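Local atomic coordinates of general secretion pathway protein L (Vibrio parahaemolyticus, PDB entry 2W7V), a protein that probably serves as an inner-membrane component of the type II secretion system, its periplasmic domain forming a dimer. Residues V24-I29 with R46-Q51; E40-A45 with S81-R86. All coordinates share one frame; numbering follows the deposited sequence.

Contact 1 (V24-I29 with R46-Q51); sequences VKDLEI and RSSDFQ. With EDO (1,2-ethanediol), chain C.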
loop_
_atom_site.group_PDB
_atom_site.type_symbol
_atom_site.label_atom_id
_atom_site.label_comp_id
_atom_site.label_asym_id
_atom_site.label_seq_id
_atom_site.Cartn_x
_atom_site.Cartn_y
_atom_site.Cartn_z
ATOM N N VAL A 24 -4.942 -1.218 16.563
ATOM C CA VAL A 24 -6.268 -0.648 16.820
ATOM C C VAL A 24 -7.317 -1.748 16.707
ATOM O O VAL A 24 -7.514 -2.298 15.627
ATOM C CB VAL A 24 -6.603 0.520 15.796
ATOM C CG1 VAL A 24 -7.988 1.027 16.000
ATOM C CG2 VAL A 24 -5.572 1.677 15.903
ATOM N N LYS A 25 -7.947 -2.100 17.838
ATOM C CA LYS A 25 -9.056 -3.067 17.885
ATOM C C LYS A 25 -10.247 -2.601 17.019
ATOM O O LYS A 25 -10.594 -1.425 17.010
ATOM C CB LYS A 25 -9.534 -3.238 19.340
ATOM C CG LYS A 25 -8.421 -3.692 20.296
ATOM C CD LYS A 25 -8.889 -3.994 21.739
ATOM C CE LYS A 25 -7.700 -4.417 22.611
ATOM N NZ LYS A 25 -8.063 -4.729 24.049
ATOM N N ASP A 26 -10.892 -3.528 16.330
ATOM C CA ASP A 26 -12.159 -3.237 15.689
ATOM C C ASP A 26 -11.922 -2.193 14.566
ATOM O O ASP A 26 -12.772 -1.337 14.307
ATOM C CB ASP A 26 -13.175 -2.766 16.759
ATOM C CG ASP A 26 -14.634 -2.707 16.246
ATOM O OD1 ASP A 26 -14.904 -3.186 15.127
ATOM O OD2 ASP A 26 -15.516 -2.181 16.978
ATOM N N LEU A 27 -10.746 -2.259 13.930
ATOM C CA LEU A 27 -10.469 -1.461 12.744
ATOM C C LEU A 27 -10.026 -2.344 11.587
ATOM O O LEU A 27 -8.927 -2.824 11.583
ATOM C CB LEU A 27 -9.384 -0.389 12.998
ATOM C CG LEU A 27 -9.261 0.719 11.932
ATOM C CD1 LEU A 27 -10.481 1.617 11.866
ATOM C CD2 LEU A 27 -8.000 1.577 12.087
ATOM N N GLU A 28 -10.861 -2.477 10.582
ATOM C CA GLU A 28 -10.552 -3.298 9.427
ATOM C C GLU A 28 -10.131 -2.422 8.279
ATOM O O GLU A 28 -10.900 -1.616 7.863
ATOM C CB GLU A 28 -11.839 -3.999 9.042
ATOM C CG GLU A 28 -11.695 -5.322 8.447
ATOM C CD GLU A 28 -12.981 -6.122 8.600
ATOM O OE1 GLU A 28 -13.523 -6.169 9.731
ATOM O OE2 GLU A 28 -13.440 -6.668 7.588
ATOM N N ILE A 29 -8.933 -2.628 7.729
ATOM C CA ILE A 29 -8.479 -1.945 6.507
ATOM C C ILE A 29 -9.009 -2.640 5.269
ATOM O O ILE A 29 -8.619 -3.741 4.969
ATOM C CB ILE A 29 -6.933 -1.849 6.432
ATOM C CG1 ILE A 29 -6.394 -1.304 7.752
ATOM C CG2 ILE A 29 -6.460 -0.943 5.238
ATOM C CD1 ILE A 29 -7.064 -0.038 8.264
ATOM N N ARG A 46 -13.071 0.257 8.160
ATOM C CA ARG A 46 -14.398 0.170 8.771
ATOM C C ARG A 46 -14.337 -0.429 10.165
ATOM O O ARG A 46 -13.431 -1.167 10.518
ATOM C CB ARG A 46 -15.325 -0.672 7.911
ATOM C CG ARG A 46 -14.797 -2.051 7.679
ATOM C CD ARG A 46 -15.720 -2.823 6.838
ATOM N NE ARG A 46 -15.172 -4.125 6.498
ATOM C CZ ARG A 46 -15.894 -5.140 6.033
ATOM N NH1 ARG A 46 -17.217 -5.036 5.906
ATOM N NH2 ARG A 46 -15.302 -6.291 5.730
ATOM N N SER A 47 -15.348 -0.094 10.948
ATOM C CA SER A 47 -15.450 -0.524 12.316
ATOM C C SER A 47 -16.922 -0.668 12.649
ATOM O O SER A 47 -17.768 -0.386 11.814
ATOM C CB SER A 47 -14.814 0.544 13.194
ATOM O OG SER A 47 -14.831 0.201 14.560
ATOM N N SER A 48 -17.195 -1.135 13.868
ATOM C CA SER A 48 -18.533 -1.135 14.466
ATOM C C SER A 48 -18.863 0.196 15.162
ATOM O O SER A 48 -19.996 0.433 15.550
ATOM C CB SER A 48 -18.649 -2.277 15.482
ATOM O OG SER A 48 -17.761 -2.084 16.582
ATOM N N ASP A 49 -17.863 1.059 15.293
ATOM C CA ASP A 49 -18.015 2.316 16.015
ATOM C C ASP A 49 -17.018 3.372 15.557
ATOM O O ASP A 49 -16.108 3.071 14.817
ATOM C CB ASP A 49 -17.819 2.038 17.506
ATOM C CG ASP A 49 -18.185 3.219 18.369
ATOM O OD1 ASP A 49 -19.228 3.897 18.105
ATOM O OD2 ASP A 49 -17.398 3.481 19.301
ATOM N N PHE A 50 -17.171 4.603 16.027
ATOM C CA PHE A 50 -16.256 5.712 15.680
ATOM C C PHE A 50 -14.903 5.687 16.425
ATOM O O PHE A 50 -13.891 6.218 15.940
ATOM C CB PHE A 50 -16.959 7.046 15.936
ATOM C CG PHE A 50 -17.060 7.434 17.400
ATOM C CD1 PHE A 50 -16.046 8.189 18.016
ATOM C CD2 PHE A 50 -18.155 7.075 18.151
ATOM C CE1 PHE A 50 -16.126 8.526 19.311
ATOM C CE2 PHE A 50 -18.243 7.437 19.487
ATOM C CZ PHE A 50 -17.242 8.147 20.061
ATOM N N GLN A 51 -14.886 5.060 17.595
ATOM C CA GLN A 51 -13.798 5.199 18.523
ATOM C C GLN A 51 -12.452 4.653 17.999
ATOM O O GLN A 51 -11.425 5.247 18.281
ATOM C CB GLN A 51 -14.195 4.509 19.814
ATOM C CG GLN A 51 -13.624 5.071 21.040
ATOM C CD GLN A 51 -14.599 4.930 22.215
ATOM O OE1 GLN A 51 -15.793 5.257 22.100
ATOM N NE2 GLN A 51 -14.094 4.441 23.349
HETATM C C1 EDO C . -7.310 -4.897 14.312
HETATM O O1 EDO C . -6.229 -5.021 15.212
HETATM C C2 EDO C . -6.712 -4.468 12.980
HETATM O O2 EDO C . -6.546 -3.065 12.845
#

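Contact 2 (E40-A45 with S81-R86); sequences EVRIHA and SFVLKR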
loop_
_atom_site.group_PDB
_atom_site.type_symbol
_atom_site.label_atom_id
_atom_site.label_comp_id
_atom_site.label_asym_id
_atom_site.label_seq_id
_atom_site.Cartn_x
_atom_site.Cartn_y
_atom_site.Cartn_z
ATOM N N GLU A 40 1.568 10.356 -1.051
ATOM C CA GLU A 40 0.480 10.167 -0.126
ATOM C C GLU A 40 0.127 8.727 -0.058
ATOM O O GLU A 40 0.302 7.989 -1.015
ATOM C CB GLU A 40 -0.786 10.854 -0.596
ATOM C CG GLU A 40 -0.692 12.296 -0.836
ATOM C CD GLU A 40 -2.016 12.864 -1.327
ATOM O OE1 GLU A 40 -2.951 12.074 -1.610
ATOM O OE2 GLU A 40 -2.101 14.080 -1.442
ATOM N N VAL A 41 -0.457 8.368 1.062
ATOM C CA VAL A 41 -1.160 7.148 1.239
ATOM C C VAL A 41 -2.627 7.448 1.628
ATOM O O VAL A 41 -2.899 8.214 2.533
ATOM C CB VAL A 41 -0.457 6.309 2.332
ATOM C CG1 VAL A 41 -1.150 4.950 2.532
ATOM C CG2 VAL A 41 1.054 6.080 1.952
ATOM N N ARG A 42 -3.568 6.829 0.925
ATOM C CA ARG A 42 -4.964 6.892 1.306
ATOM C C ARG A 42 -5.479 5.515 1.741
ATOM O O ARG A 42 -5.300 4.517 1.060
ATOM C CB ARG A 42 -5.757 7.461 0.152
ATOM C CG ARG A 42 -5.099 8.719 -0.431
ATOM C CD ARG A 42 -5.895 9.272 -1.609
ATOM N NE ARG A 42 -5.615 8.542 -2.849
ATOM C CZ ARG A 42 -4.511 8.689 -3.568
ATOM N NH1 ARG A 42 -3.546 9.518 -3.185
ATOM N NH2 ARG A 42 -4.367 7.990 -4.676
ATOM N N ILE A 43 -6.122 5.492 2.893
ATOM C CA ILE A 43 -6.570 4.300 3.559
ATOM C C ILE A 43 -8.070 4.314 3.767
ATOM O O ILE A 43 -8.574 5.244 4.329
ATOM C CB ILE A 43 -5.930 4.247 4.973
ATOM C CG1 ILE A 43 -4.377 4.163 4.877
ATOM C CG2 ILE A 43 -6.443 3.039 5.732
ATOM C CD1 ILE A 43 -3.639 4.537 6.173
ATOM N N HIS A 44 -8.786 3.285 3.342
ATOM C CA HIS A 44 -10.154 3.130 3.762
ATOM C C HIS A 44 -10.204 2.035 4.810
ATOM O O HIS A 44 -9.469 1.080 4.723
ATOM C CB HIS A 44 -11.105 2.811 2.608
ATOM C CG HIS A 44 -11.094 3.827 1.509
ATOM N ND1 HIS A 44 -11.686 3.599 0.279
ATOM C CD2 HIS A 44 -10.530 5.056 1.431
ATOM C CE1 HIS A 44 -11.493 4.656 -0.497
ATOM N NE2 HIS A 44 -10.801 5.555 0.184
ATOM N N ALA A 45 -11.048 2.220 5.828
ATOM C CA ALA A 45 -11.258 1.247 6.904
ATOM C C ALA A 45 -12.712 1.264 7.383
ATOM O O ALA A 45 -13.503 2.145 7.049
ATOM C CB ALA A 45 -10.275 1.524 8.077
ATOM N N SER A 81 -12.042 7.073 6.153
ATOM C CA SER A 81 -10.797 7.093 5.443
ATOM C C SER A 81 -9.824 8.039 6.080
ATOM O O SER A 81 -10.190 8.842 6.938
ATOM C CB SER A 81 -11.034 7.516 3.995
ATOM O OG SER A 81 -11.584 8.807 3.990
ATOM N N PHE A 82 -8.574 7.907 5.623
ATOM C CA PHE A 82 -7.467 8.726 6.058
ATOM C C PHE A 82 -6.604 9.004 4.850
ATOM O O PHE A 82 -6.425 8.136 4.010
ATOM C CB PHE A 82 -6.602 7.948 7.042
ATOM C CG PHE A 82 -7.255 7.667 8.327
ATOM C CD1 PHE A 82 -7.477 8.672 9.220
ATOM C CD2 PHE A 82 -7.626 6.371 8.661
ATOM C CE1 PHE A 82 -8.094 8.421 10.406
ATOM C CE2 PHE A 82 -8.254 6.111 9.892
ATOM C CZ PHE A 82 -8.480 7.132 10.746
ATOM N N VAL A 83 -6.068 10.211 4.790
ATOM C CA VAL A 83 -5.017 10.586 3.869
ATOM C C VAL A 83 -3.775 10.899 4.696
ATOM O O VAL A 83 -3.838 11.667 5.624
ATOM C CB VAL A 83 -5.420 11.814 3.038
ATOM C CG1 VAL A 83 -4.300 12.198 2.110
ATOM C CG2 VAL A 83 -6.683 11.486 2.223
ATOM N N LEU A 84 -2.670 10.236 4.379
ATOM C CA LEU A 84 -1.388 10.473 5.029
ATOM C C LEU A 84 -0.437 11.151 4.053
ATOM O O LEU A 84 -0.340 10.743 2.897
ATOM C CB LEU A 84 -0.739 9.138 5.430
ATOM C CG LEU A 84 -1.567 8.124 6.196
ATOM C CD1 LEU A 84 -0.703 6.894 6.583
ATOM C CD2 LEU A 84 -2.198 8.771 7.400
ATOM N N LYS A 85 0.284 12.132 4.551
ATOM C CA LYS A 85 1.417 12.753 3.892
ATOM C C LYS A 85 2.573 12.786 4.888
ATOM O O LYS A 85 2.386 12.572 6.092
ATOM C CB LYS A 85 1.058 14.177 3.467
ATOM C CG LYS A 85 -0.182 14.264 2.573
ATOM C CD LYS A 85 -0.788 15.689 2.547
ATOM C CE LYS A 85 -2.194 15.666 1.925
ATOM N NZ LYS A 85 -2.754 17.010 1.657
ATOM N N ARG A 86 3.768 13.065 4.394
ATOM C CA ARG A 86 4.972 13.064 5.248
ATOM C C ARG A 86 4.912 14.114 6.406
ATOM O O ARG A 86 4.470 15.219 6.173
ATOM C CB ARG A 86 6.232 13.329 4.394
ATOM C CG ARG A 86 6.543 12.226 3.381
ATOM C CD ARG A 86 8.047 11.963 3.240
ATOM N NE ARG A 86 8.691 12.948 2.388
ATOM C CZ ARG A 86 9.971 13.323 2.466
ATOM N NH1 ARG A 86 10.798 12.815 3.385
ATOM N NH2 ARG A 86 10.430 14.228 1.610
#

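Contact 1 (V24-I29 with R46-Q51)
Arg46 and Glu28 join through both main chain and charge. As an antiparallel hydrogen-bonded pair they exchange Glu28 N to Arg46 O and Arg46 N to Glu28 O, both 2.9 Å. Their side chains leave the sheet on the same face and run side by side; with CG of Arg46 between its backbone N and carbonyl carbon (chi1 58°), the extended chain runs past Glu28 CB and brings NH2 to Glu28 OE2 at 2.7 Å. This is a salt bridge whose hydrogen bond is weak, the N-H pointing well off the oxygen (124°); the carboxylate and guanidinium planes are turned 67° from each other. One residue on, Ser47 OG donates to Asp26 O at 2.6 Å, nearly along the C=O axis. This pairing closes the open end of the hairpin of strands 28-35 and 40-47, where a type II turn from Val24 to Leu27 leads in and presents Asp26 to the outgoing chain. Ser47 OG also accepts the N-H of Asp49 at 3.2 Å, an ST turn that bends the chain off the strand. Weak bonds follow: Ser48 N to Asp26 OD1 at 3.3 Å, and Gln51 N to Asp49 OD2 at 3.4 Å, which caps helix 51-61. Further out, Ser47 packs on Pro52 and Phe53 and Leu27 on Ala56, whereas Glu28 and Arg46 pack against Thr6 and Ser5 of the second subunit. An ethanediol, probably from the crystallisation liquor, lies against Leu27 O and is hydrogen-bonded to Leu21 O and Gly22 O.

Contact 2 (E40-A45 with S81-R86)
Val41 O takes the N-H of Leu84 in a nearly straight bond (174°) of 2.7 Å, and the CA-H of Val83 comes in beside it, CA to O 3.4 Å. Val41 N returns the bond to Leu84 O at 3.0 Å. Two residues along, the pattern repeats between Ile43 and Phe82: Ile43 N lies 2.9 Å from Phe82 O, and Phe82 N lies 3.0 Å from Ile43 O. Between them sits the non-hydrogen-bonded pair Arg42 with Val83, and beyond Ile43 and Phe82 comes another, His44 with Ser81; side chains therefore alternate between the faces. On the face of Val41, Ile43, Phe82 and Leu84 the contact is apolar; Ile43 sends CD1 obliquely across to Leu84 CD1 at 3.8 Å. On the other, Arg42 runs alongside Val83. In the conformer given, one of two, so the bond is tentative, the bend at chi3 (-81°) brings Arg42 NH1 to Glu40 OE1 at 3.1 Å, a salt bridge on the anti side and tilted out of the carboxylate plane. His44 rests CD2 on Ser81 CB at 3.6 Å. Lys85 lies beside Glu40, yet its NZ makes its salt bridge with Glu67. The two strands are the central pair of a four-stranded antiparallel sheet, in a domain that is a circular permutation of the ferredoxin-like fold. Strand 28-35 flanks the first and strand 64-73 the second, while the apolar face lies on the helices, Val41 on Met10, Leu84 on Leu60, and Phe82 on Phe53 and Ala56.

In the fold
From the N terminus, helices 8-13 and 17-22 come first, and the turn after them enters contact 1. Strands 28-35 and 40-47 then form a hairpin, which contact 1 closes at its open end. Contact 2 begins inside that hairpin, on 40-45, and closes only after helix 51-61 and strand 64-73, when 81-86 returns beside it. The segments therefore alternate and the contacts cross rather than nest. Both use strand 40-47, so 28-35, 40-47 and 78-86 become consecutive strands of one sheet. The contact centres are about 15 Å apart, yet they touch at Ala45, whose CB meets Ile29 CD1 at 3.6 Å and Leu27 CD1 at 3.8 Å.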